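Local coordinates for protein CRISPR-associated endonuclease Cas9 (Campylobacter jejuni subsp. jejuni serotype O:2, PDB 5X2H) that is an RNA-guided endonuclease of CRISPR immunity that uses an HNH and a RuvC-like domain to cut the two strands of invading DNA, at residues R70-H73 and L74-L77; Q122-A125 and R126-H130; A60-R63 and L64-K68. All coordinates share one frame; numbering follows the deposited sequence.

Interaction 1: R70-H73 and L74-L77; sequences RLNH and LKHL. With nucleotides of chain B.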
# COMPACT_ATOMS: atom_id res chain seq x y z
N ARG A 70 -2.42 -21.46 -16.11
CA ARG A 70 -3.72 -21.80 -16.69
C ARG A 70 -3.58 -22.19 -18.16
O ARG A 70 -4.23 -23.13 -18.62
CB ARG A 70 -4.67 -20.61 -16.52
CG ARG A 70 -6.12 -20.91 -16.83
CD ARG A 70 -7.04 -19.85 -16.23
NE ARG A 70 -6.79 -18.52 -16.77
CZ ARG A 70 -6.27 -17.51 -16.07
NH1 ARG A 70 -6.08 -16.33 -16.64
NH2 ARG A 70 -5.97 -17.68 -14.78
N LEU A 71 -2.71 -21.49 -18.90
CA LEU A 71 -2.46 -21.85 -20.29
C LEU A 71 -1.66 -23.14 -20.39
O LEU A 71 -1.91 -23.96 -21.28
CB LEU A 71 -1.74 -20.70 -21.01
CG LEU A 71 -2.58 -19.44 -21.24
CD1 LEU A 71 -1.75 -18.33 -21.88
CD2 LEU A 71 -3.79 -19.77 -22.10
N ASN A 72 -0.68 -23.33 -19.50
CA ASN A 72 0.07 -24.58 -19.48
C ASN A 72 -0.86 -25.76 -19.22
O ASN A 72 -0.71 -26.83 -19.82
CB ASN A 72 1.17 -24.53 -18.42
CG ASN A 72 2.38 -23.73 -18.88
OD1 ASN A 72 2.41 -23.20 -19.98
ND2 ASN A 72 3.39 -23.66 -18.02
N HIS A 73 -1.82 -25.59 -18.31
CA HIS A 73 -2.76 -26.66 -18.01
C HIS A 73 -3.57 -27.04 -19.25
O HIS A 73 -3.77 -28.23 -19.53
CB HIS A 73 -3.68 -26.25 -16.87
CG HIS A 73 -4.45 -27.38 -16.25
ND1 HIS A 73 -5.04 -27.28 -15.02
CD2 HIS A 73 -4.71 -28.63 -16.70
CE1 HIS A 73 -5.64 -28.43 -14.73
NE2 HIS A 73 -5.45 -29.26 -15.73
N LEU A 74 -4.03 -26.04 -20.01
CA LEU A 74 -4.76 -26.34 -21.24
C LEU A 74 -3.86 -26.99 -22.28
O LEU A 74 -4.28 -27.92 -22.97
CB LEU A 74 -5.39 -25.06 -21.79
CG LEU A 74 -6.42 -24.42 -20.86
CD1 LEU A 74 -6.84 -23.08 -21.39
CD2 LEU A 74 -7.62 -25.32 -20.69
N LYS A 75 -2.61 -26.52 -22.39
CA LYS A 75 -1.67 -27.15 -23.31
C LYS A 75 -1.43 -28.61 -22.95
O LYS A 75 -1.24 -29.44 -23.84
CB LYS A 75 -0.35 -26.37 -23.32
CG LYS A 75 -0.46 -24.99 -23.96
CD LYS A 75 0.81 -24.16 -23.76
CE LYS A 75 0.66 -22.77 -24.37
NZ LYS A 75 1.83 -21.89 -24.10
N HIS A 76 -1.45 -28.94 -21.66
CA HIS A 76 -1.37 -30.34 -21.26
C HIS A 76 -2.61 -31.10 -21.71
O HIS A 76 -2.51 -32.20 -22.26
CB HIS A 76 -1.21 -30.46 -19.74
CG HIS A 76 0.19 -30.25 -19.26
ND1 HIS A 76 1.25 -31.03 -19.67
CD2 HIS A 76 0.71 -29.36 -18.37
CE1 HIS A 76 2.35 -30.63 -19.07
NE2 HIS A 76 2.05 -29.61 -18.28
N LEU A 77 -3.80 -30.53 -21.48
CA LEU A 77 -5.03 -31.19 -21.87
C LEU A 77 -5.11 -31.36 -23.38
O LEU A 77 -5.53 -32.41 -23.88
CB LEU A 77 -6.24 -30.41 -21.36
CG LEU A 77 -6.38 -30.22 -19.85
CD1 LEU A 77 -7.55 -29.31 -19.52
CD2 LEU A 77 -6.53 -31.57 -19.14
P A B 63 2.76 -27.20 -15.55
OP1 A B 63 3.47 -28.15 -16.44
OP2 A B 63 3.16 -25.76 -15.55
O5' A B 63 1.20 -27.26 -15.87
C5' A B 63 0.27 -26.45 -15.16
C4' A B 63 -0.84 -27.26 -14.54
O4' A B 63 -1.35 -28.19 -15.53
C3' A B 63 -0.46 -28.13 -13.35
O3' A B 63 -0.48 -27.47 -12.08
C2' A B 63 -1.48 -29.26 -13.41
O2' A B 63 -2.71 -28.87 -12.83
C1' A B 63 -1.68 -29.42 -14.91
N9 A B 63 -0.84 -30.48 -15.48
C8 A B 63 0.52 -30.66 -15.34
N7 A B 63 0.98 -31.71 -15.97
C5 A B 63 -0.14 -32.25 -16.58
C6 A B 63 -0.31 -33.37 -17.40
N6 A B 63 0.70 -34.17 -17.76
N1 A B 63 -1.56 -33.65 -17.83
C2 A B 63 -2.56 -32.84 -17.46
N3 A B 63 -2.53 -31.75 -16.70
C4 A B 63 -1.27 -31.51 -16.28
P A B 46 1.62 -18.07 -25.24
OP1 A B 46 1.32 -19.29 -24.44
OP2 A B 46 0.83 -16.84 -25.05
O5' A B 46 3.15 -17.71 -24.98
C5' A B 46 4.17 -18.69 -25.14
C4' A B 46 5.54 -18.08 -25.05
O4' A B 46 5.76 -17.21 -26.20
C3' A B 46 5.78 -17.17 -23.86
O3' A B 46 6.07 -17.87 -22.67
C2' A B 46 6.92 -16.29 -24.34
O2' A B 46 8.15 -16.99 -24.28
C1' A B 46 6.55 -16.10 -25.81
N9 A B 46 5.76 -14.87 -26.02
C8 A B 46 4.40 -14.73 -26.14
N7 A B 46 4.01 -13.49 -26.31
C5 A B 46 5.19 -12.76 -26.28
C6 A B 46 5.47 -11.38 -26.40
N6 A B 46 4.54 -10.45 -26.57
N1 A B 46 6.76 -10.99 -26.33
C2 A B 46 7.70 -11.93 -26.15
N3 A B 46 7.57 -13.25 -26.02
C4 A B 46 6.28 -13.60 -26.09
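Leu77 reaches back one helical turn to His73, its CG lying 3.9 Å from CD2 of the imidazole and meeting the ring obliquely, while the backbone bond from Leu77 N to His73 O (3.0 Å) ties the same pair. Arg70 to Leu74, Leu71 to Lys75 and Asn72 to His76 are joined by equivalent helical bonds. The tightly packed side is leucine-rich: Leu74 packs against Leu129 and Ala132 of helix 121-133 and against Val235 and Ala236 of helix 226-236, with Leu71 also resting on Ala132 and Leu77 on Glu231. These turns belong to the bridge helix of Cas9, here helix 51-82, and its less enclosed side, bearing the partly exposed Asn72, His73 and His76, is turned to RNA of chain B. His76 meets A63 twice: N7 of the adenine stands 3.3 Å above the centre of the imidazole, and NE2 gives a nearly straight bond (165°) to OP1 at 2.7 Å, with the phosphorus in the ring plane. Tyr86 stacks on His76 as well. The neighbouring His73, its CG anti to the backbone N (chi1 -165°), lays a ring face against the ribose, C1' lying 3.6 Å above the plane. Asn72 adds a longer bond, ND2 to OP2 of A63 at 3.3 Å; Gln90 NE2 holds its OD1, which fixes the rotation of the amide. Beyond CG the chain of Lys75 is extended, and its NZ is gripped by OP1 of A46 (2.7 Å) and by the backbone oxygen of Tyr89.

Interaction 2: Q122-A125 and R126-H130; sequences QDFA and RVILH. With nucleotides of chain B.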
# COMPACT_ATOMS: atom_id res chain seq x y z
N GLN A 122 -5.09 -29.29 -34.78
CA GLN A 122 -4.15 -28.18 -34.62
C GLN A 122 -4.88 -26.84 -34.64
O GLN A 122 -4.47 -25.91 -33.94
CB GLN A 122 -3.08 -28.22 -35.71
CG GLN A 122 -2.14 -29.41 -35.65
CD GLN A 122 -2.74 -30.69 -36.21
OE1 GLN A 122 -3.87 -30.69 -36.70
NE2 GLN A 122 -1.98 -31.78 -36.16
N ASP A 123 -5.95 -26.74 -35.42
CA ASP A 123 -6.74 -25.51 -35.45
C ASP A 123 -7.54 -25.35 -34.16
O ASP A 123 -7.56 -24.27 -33.56
CB ASP A 123 -7.67 -25.51 -36.66
CG ASP A 123 -6.92 -25.48 -37.97
OD1 ASP A 123 -5.81 -24.91 -38.02
OD2 ASP A 123 -7.44 -26.04 -38.97
N PHE A 124 -8.22 -26.42 -33.74
CA PHE A 124 -8.98 -26.36 -32.49
C PHE A 124 -8.07 -26.06 -31.31
O PHE A 124 -8.50 -25.39 -30.36
CB PHE A 124 -9.73 -27.68 -32.27
CG PHE A 124 -10.88 -27.58 -31.31
CD1 PHE A 124 -11.40 -26.35 -30.96
CD2 PHE A 124 -11.43 -28.72 -30.75
CE1 PHE A 124 -12.46 -26.26 -30.07
CE2 PHE A 124 -12.48 -28.64 -29.86
CZ PHE A 124 -13.00 -27.40 -29.51
N ALA A 125 -6.83 -26.53 -31.35
CA ALA A 125 -5.89 -26.27 -30.26
C ALA A 125 -5.61 -24.78 -30.13
O ALA A 125 -5.62 -24.23 -29.02
CB ALA A 125 -4.59 -27.04 -30.50
N ARG A 126 -5.35 -24.11 -31.26
CA ARG A 126 -5.06 -22.68 -31.21
C ARG A 126 -6.30 -21.86 -30.87
O ARG A 126 -6.19 -20.79 -30.27
CB ARG A 126 -4.44 -22.23 -32.53
CG ARG A 126 -3.01 -22.72 -32.71
CD ARG A 126 -2.43 -22.35 -34.07
NE ARG A 126 -2.81 -21.00 -34.48
CZ ARG A 126 -3.40 -20.71 -35.63
NH1 ARG A 126 -3.68 -21.67 -36.50
NH2 ARG A 126 -3.72 -19.45 -35.91
N VAL A 127 -7.48 -22.35 -31.25
CA VAL A 127 -8.72 -21.65 -30.90
C VAL A 127 -8.91 -21.64 -29.39
O VAL A 127 -9.19 -20.59 -28.79
CB VAL A 127 -9.92 -22.30 -31.61
CG1 VAL A 127 -11.22 -21.85 -30.96
CG2 VAL A 127 -9.92 -21.94 -33.09
N ILE A 128 -8.76 -22.80 -28.75
CA ILE A 128 -8.93 -22.89 -27.30
C ILE A 128 -7.94 -21.97 -26.59
O ILE A 128 -8.31 -21.23 -25.67
CB ILE A 128 -8.77 -24.35 -26.84
CG1 ILE A 128 -9.91 -25.21 -27.38
CG2 ILE A 128 -8.70 -24.42 -25.32
CD1 ILE A 128 -9.74 -26.69 -27.09
N LEU A 129 -6.68 -21.98 -27.02
CA LEU A 129 -5.67 -21.18 -26.35
C LEU A 129 -5.88 -19.69 -26.59
O LEU A 129 -5.58 -18.88 -25.71
CB LEU A 129 -4.27 -21.60 -26.82
CG LEU A 129 -3.91 -23.05 -26.45
CD1 LEU A 129 -2.63 -23.50 -27.13
CD2 LEU A 129 -3.80 -23.19 -24.93
N HIS A 130 -6.42 -19.31 -27.75
CA HIS A 130 -6.64 -17.90 -28.03
C HIS A 130 -7.76 -17.33 -27.18
O HIS A 130 -7.63 -16.22 -26.64
CB HIS A 130 -6.93 -17.69 -29.52
CG HIS A 130 -7.03 -16.25 -29.92
ND1 HIS A 130 -8.20 -15.69 -30.38
CD2 HIS A 130 -6.11 -15.27 -29.92
CE1 HIS A 130 -7.99 -14.41 -30.65
NE2 HIS A 130 -6.73 -14.13 -30.38
P A B 44 -4.41 -11.29 -31.81
OP1 A B 44 -5.63 -11.66 -31.05
OP2 A B 44 -3.59 -10.15 -31.34
O5' A B 44 -3.46 -12.56 -31.88
C5' A B 44 -3.92 -13.78 -32.45
C4' A B 44 -2.78 -14.74 -32.69
O4' A B 44 -1.83 -14.15 -33.61
C3' A B 44 -1.96 -15.09 -31.47
O3' A B 44 -2.57 -16.11 -30.70
C2' A B 44 -0.62 -15.50 -32.07
O2' A B 44 -0.67 -16.85 -32.54
C1' A B 44 -0.52 -14.57 -33.28
N9 A B 44 0.32 -13.38 -33.03
C8 A B 44 -0.10 -12.10 -32.75
N7 A B 44 0.89 -11.25 -32.58
C5 A B 44 2.03 -12.02 -32.77
C6 A B 44 3.40 -11.71 -32.73
N6 A B 44 3.88 -10.49 -32.48
N1 A B 44 4.28 -12.71 -32.96
C2 A B 44 3.80 -13.93 -33.22
N3 A B 44 2.54 -14.35 -33.28
C4 A B 44 1.69 -13.33 -33.05
P A B 45 -2.47 -16.09 -29.10
OP1 A B 45 -3.36 -17.17 -28.62
OP2 A B 45 -2.66 -14.70 -28.62
O5' A B 45 -0.96 -16.53 -28.81
C5' A B 45 -0.53 -17.84 -29.13
C4' A B 45 0.97 -17.96 -29.10
O4' A B 45 1.57 -17.10 -30.11
C3' A B 45 1.66 -17.53 -27.81
O3' A B 45 1.58 -18.51 -26.79
C2' A B 45 3.08 -17.24 -28.28
O2' A B 45 3.80 -18.45 -28.48
C1' A B 45 2.81 -16.62 -29.65
N9 A B 45 2.75 -15.15 -29.57
C8 A B 45 1.64 -14.36 -29.39
N7 A B 45 1.91 -13.08 -29.35
C5 A B 45 3.29 -13.03 -29.52
C6 A B 45 4.19 -11.95 -29.56
N6 A B 45 3.82 -10.67 -29.45
N1 A B 45 5.50 -12.24 -29.74
C2 A B 45 5.86 -13.53 -29.86
N3 A B 45 5.11 -14.62 -29.83
C4 A B 45 3.82 -14.30 -29.65
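Phe124 presents one face of its ring to the CD1 methyl of Ile128, which stands 4.1 Å from the ring centroid and only 10° off the normal, a well-centred CH-pi contact one turn along the helix. The phenyl is swung to that place because CG lies anti to the backbone N (chi1 -160°); the same turn sets Val127 at the ring edge, with Phe124 CD1 4.4 Å from Val127 CB. Phe214 and Phe222 meet the ring edge-to-face, so this face of helix 121-133 is set in an aromatic and aliphatic core. The helical bond from Ile128 N to Phe124 O, 3.1 Å long, joins the same pair.

Nearer the start of the helix, Asp123 OD1 and Arg126 NH1 stay 4.2 Å apart, beyond a salt bridge, with carboxylate and guanidinium planes close to perpendicular; Asp123 OD2 instead takes a weak bond from the backbone N of Ser120. His130 points its ring at the RNA backbone of chain B, where its NE2 bonds to OP1 of A44 at 2.8 Å, in the ring plane. OP1 of A45 lies at the ring edge, 3.6 Å from His130 CD2, and Tyr108 meets the imidazole edge-to-face. NE2 donating to the phosphate and a weak bond from Arg111 NH1 to ND1 are consistent with a neutral imidazole that grips the RNA by a directed N-H, although the two phosphates nearby would tend to favour the protonated form.

Interaction 3: A60-R63 and L64-K68; sequences ARKR and LARRK. With EDO (1,2-ethanediol), chain E; nucleotides of chain B.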
# COMPACT_ATOMS: atom_id res chain seq x y z
N ALA A 60 0.20 -7.79 -10.31
CA ALA A 60 0.50 -8.06 -11.72
C ALA A 60 1.28 -9.35 -11.88
O ALA A 60 1.02 -10.12 -12.81
CB ALA A 60 1.26 -6.89 -12.34
N ARG A 61 2.25 -9.60 -10.99
CA ARG A 61 2.99 -10.86 -11.03
C ARG A 61 2.06 -12.06 -10.85
O ARG A 61 2.11 -13.02 -11.62
CB ARG A 61 4.06 -10.88 -9.95
CG ARG A 61 5.21 -9.92 -10.16
CD ARG A 61 6.34 -10.24 -9.20
NE ARG A 61 5.92 -10.14 -7.80
CZ ARG A 61 6.04 -9.04 -7.06
NH1 ARG A 61 6.56 -7.94 -7.59
NH2 ARG A 61 5.64 -9.05 -5.80
N LYS A 62 1.20 -12.00 -9.84
CA LYS A 62 0.32 -13.13 -9.56
C LYS A 62 -0.70 -13.33 -10.68
O LYS A 62 -1.00 -14.46 -11.05
CB LYS A 62 -0.38 -12.93 -8.21
CG LYS A 62 0.58 -13.05 -7.03
CD LYS A 62 0.23 -12.08 -5.91
CE LYS A 62 -0.86 -12.63 -5.01
NZ LYS A 62 -0.41 -13.86 -4.31
N ARG A 63 -1.21 -12.23 -11.25
CA ARG A 63 -2.19 -12.36 -12.32
C ARG A 63 -1.58 -13.04 -13.54
O ARG A 63 -2.23 -13.89 -14.17
CB ARG A 63 -2.74 -10.98 -12.71
CG ARG A 63 -3.96 -11.07 -13.62
CD ARG A 63 -4.48 -9.69 -14.00
NE ARG A 63 -3.70 -9.08 -15.06
CZ ARG A 63 -3.88 -9.32 -16.36
NH1 ARG A 63 -3.13 -8.71 -17.26
NH2 ARG A 63 -4.83 -10.17 -16.74
N LEU A 64 -0.35 -12.69 -13.89
CA LEU A 64 0.28 -13.28 -15.07
C LEU A 64 0.84 -14.67 -14.78
O LEU A 64 0.81 -15.53 -15.67
CB LEU A 64 1.39 -12.36 -15.59
CG LEU A 64 0.93 -11.00 -16.11
CD1 LEU A 64 2.05 -10.27 -16.83
CD2 LEU A 64 -0.28 -11.14 -17.02
N ALA A 65 1.34 -14.91 -13.57
CA ALA A 65 1.77 -16.26 -13.21
C ALA A 65 0.60 -17.23 -13.25
O ALA A 65 0.78 -18.40 -13.64
CB ALA A 65 2.42 -16.27 -11.83
N ARG A 66 -0.59 -16.78 -12.87
CA ARG A 66 -1.76 -17.66 -12.90
C ARG A 66 -2.27 -17.87 -14.32
O ARG A 66 -2.72 -18.97 -14.66
CB ARG A 66 -2.86 -17.11 -12.00
CG ARG A 66 -2.56 -17.28 -10.52
CD ARG A 66 -3.48 -16.45 -9.64
NE ARG A 66 -3.11 -16.59 -8.24
CZ ARG A 66 -3.50 -15.77 -7.27
NH1 ARG A 66 -4.29 -14.75 -7.54
NH2 ARG A 66 -3.10 -15.99 -6.02
N ARG A 67 -2.20 -16.83 -15.16
CA ARG A 67 -2.51 -17.02 -16.58
C ARG A 67 -1.59 -18.06 -17.20
O ARG A 67 -2.05 -18.97 -17.90
CB ARG A 67 -2.42 -15.69 -17.33
CG ARG A 67 -2.86 -15.77 -18.79
CD ARG A 67 -2.57 -14.47 -19.53
NE ARG A 67 -1.13 -14.24 -19.67
CZ ARG A 67 -0.59 -13.11 -20.11
NH1 ARG A 67 -1.37 -12.10 -20.46
NH2 ARG A 67 0.73 -13.00 -20.20
N LYS A 68 -0.28 -17.94 -16.95
CA LYS A 68 0.69 -18.86 -17.53
C LYS A 68 0.37 -20.31 -17.16
O LYS A 68 0.31 -21.18 -18.03
CB LYS A 68 2.10 -18.50 -17.06
CG LYS A 68 3.18 -19.42 -17.61
CD LYS A 68 4.54 -19.05 -17.05
CE LYS A 68 4.87 -17.58 -17.34
NZ LYS A 68 6.25 -17.22 -16.91
C1 EDO E . -1.56 -5.55 -14.79
O1 EDO E . -2.77 -6.29 -14.56
C2 EDO E . -0.69 -6.28 -15.81
O2 EDO E . -1.46 -6.56 -16.98
P G B 18 -7.80 -12.46 -15.91
OP1 G B 18 -8.02 -13.61 -16.82
OP2 G B 18 -6.42 -12.14 -15.45
O5' G B 18 -8.40 -11.16 -16.59
C5' G B 18 -9.77 -11.14 -16.98
C4' G B 18 -10.20 -9.76 -17.41
O4' G B 18 -10.02 -8.82 -16.32
C3' G B 18 -9.42 -9.13 -18.55
O3' G B 18 -9.80 -9.63 -19.82
C2' G B 18 -9.71 -7.65 -18.36
O2' G B 18 -11.02 -7.34 -18.81
C1' G B 18 -9.69 -7.54 -16.84
N9 G B 18 -8.36 -7.15 -16.36
C8 G B 18 -7.39 -7.94 -15.80
N7 G B 18 -6.30 -7.28 -15.50
C5 G B 18 -6.58 -5.97 -15.89
C6 G B 18 -5.78 -4.80 -15.81
O6 G B 18 -4.64 -4.69 -15.36
N1 G B 18 -6.45 -3.68 -16.31
C2 G B 18 -7.73 -3.70 -16.83
N2 G B 18 -8.22 -2.54 -17.28
N3 G B 18 -8.48 -4.79 -16.91
C4 G B 18 -7.84 -5.88 -16.43
P U B 48 7.67 -13.91 -17.34
OP1 U B 48 8.46 -14.40 -16.18
OP2 U B 48 6.36 -14.53 -17.64
O5' U B 48 7.42 -12.35 -17.18
C5' U B 48 8.51 -11.46 -16.98
C4' U B 48 8.10 -10.02 -17.20
O4' U B 48 7.68 -9.82 -18.57
C3' U B 48 6.92 -9.53 -16.38
O3' U B 48 7.28 -9.19 -15.06
C2' U B 48 6.43 -8.33 -17.19
O2' U B 48 7.25 -7.19 -16.94
C1' U B 48 6.70 -8.80 -18.63
N1 U B 48 5.47 -9.33 -19.27
C2 U B 48 4.70 -8.42 -19.96
O2 U B 48 4.99 -7.24 -20.05
N3 U B 48 3.57 -8.94 -20.55
C4 U B 48 3.15 -10.26 -20.49
O4 U B 48 2.11 -10.58 -21.06
C5 U B 48 4.01 -11.13 -19.75
C6 U B 48 5.11 -10.65 -19.18
P U B 16 -4.99 -13.02 -4.48
OP1 U B 16 -4.69 -14.47 -4.39
OP2 U B 16 -3.98 -12.09 -5.05
O5' U B 16 -6.32 -12.84 -5.34
C5' U B 16 -7.46 -13.65 -5.10
C4' U B 16 -8.60 -13.30 -6.03
O4' U B 16 -9.05 -11.94 -5.78
C3' U B 16 -8.29 -13.31 -7.51
O3' U B 16 -8.25 -14.61 -8.07
C2' U B 16 -9.40 -12.43 -8.08
O2' U B 16 -10.61 -13.16 -8.16
C1' U B 16 -9.54 -11.38 -6.98
N1 U B 16 -8.80 -10.13 -7.28
C2 U B 16 -9.40 -9.23 -8.15
O2 U B 16 -10.49 -9.43 -8.67
N3 U B 16 -8.69 -8.09 -8.40
C4 U B 16 -7.46 -7.75 -7.88
O4 U B 16 -6.93 -6.67 -8.20
C5 U B 16 -6.90 -8.73 -6.99
C6 U B 16 -7.57 -9.85 -6.73
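A first torsion that sends CG of Arg63 anti to the backbone N (chi1 -168°), followed by a bend at chi3 (79°), folds the guanidinium back beside Leu64, whose CD2 lies 3.7 Å above its plane. Over the opposite face, toward its rim, comes N7 of G18 in chain B, 3.1 Å from the plane, the base standing steeply to the group rather than stacking on it. All three nitrogens are engaged: NH2 bonds to OP2 of G18 at 2.8 Å, NH1 to O2 of a 1,2-ethanediol near the plane at the edge, and NE, less straight, to its O1, which stands off the plane; the diol is probably left from crystallisation. Leu64 serves a second arginine, for the same CD2 sits over the centre of the Arg67 guanidinium. That plate meets U48 edge-on, NH2 giving an almost straight bond (173°) to O4 at 2.9 Å, and CD1 of Leu64 packs against C5 of the same uracil at 3.6 Å. Lys68 completes the hold on U48 through NZ, 2.8 Å from OP2, so base and phosphate of one nucleotide are both held. On another side of the helix Lys62 and Arg66 run alongside each other, pointing the same way, with Lys62 CB over the guanidinium face. Arg66 NH2 bonds to OP1 of U16 at 2.7 Å, its NH1 adding a weak bond, and both side chains make salt bridges to further RNA phosphates, which would offset their charges. Such basic residues, meeting guide RNA from several sides of one helix, are the hallmark of the arginine-rich bridge helix of Cas9.

Interactions 3 and 1 lie in succession on helix 51-82, a single residue between them, whereas interaction 2 sits on helix 121-133; interactions 1 and 2 touch where Leu129 packs on Leu74 and Lys75, and about 8 Å separates the nearest atoms of interactions 2 and 3. Along the bridge helix the chemistry changes: 60-68 is partly buried and relies on arginine and lysine against RNA, while 70-77 is buried and divides itself between leucines for the protein and histidine, asparagine and lysine for the nucleotides. Interaction 2 is the most apolar, with a phenylalanine core and one histidine to RNA. Of three consecutive nucleotides, A44 and A45 meet interaction 2 and A46 meets interaction 1.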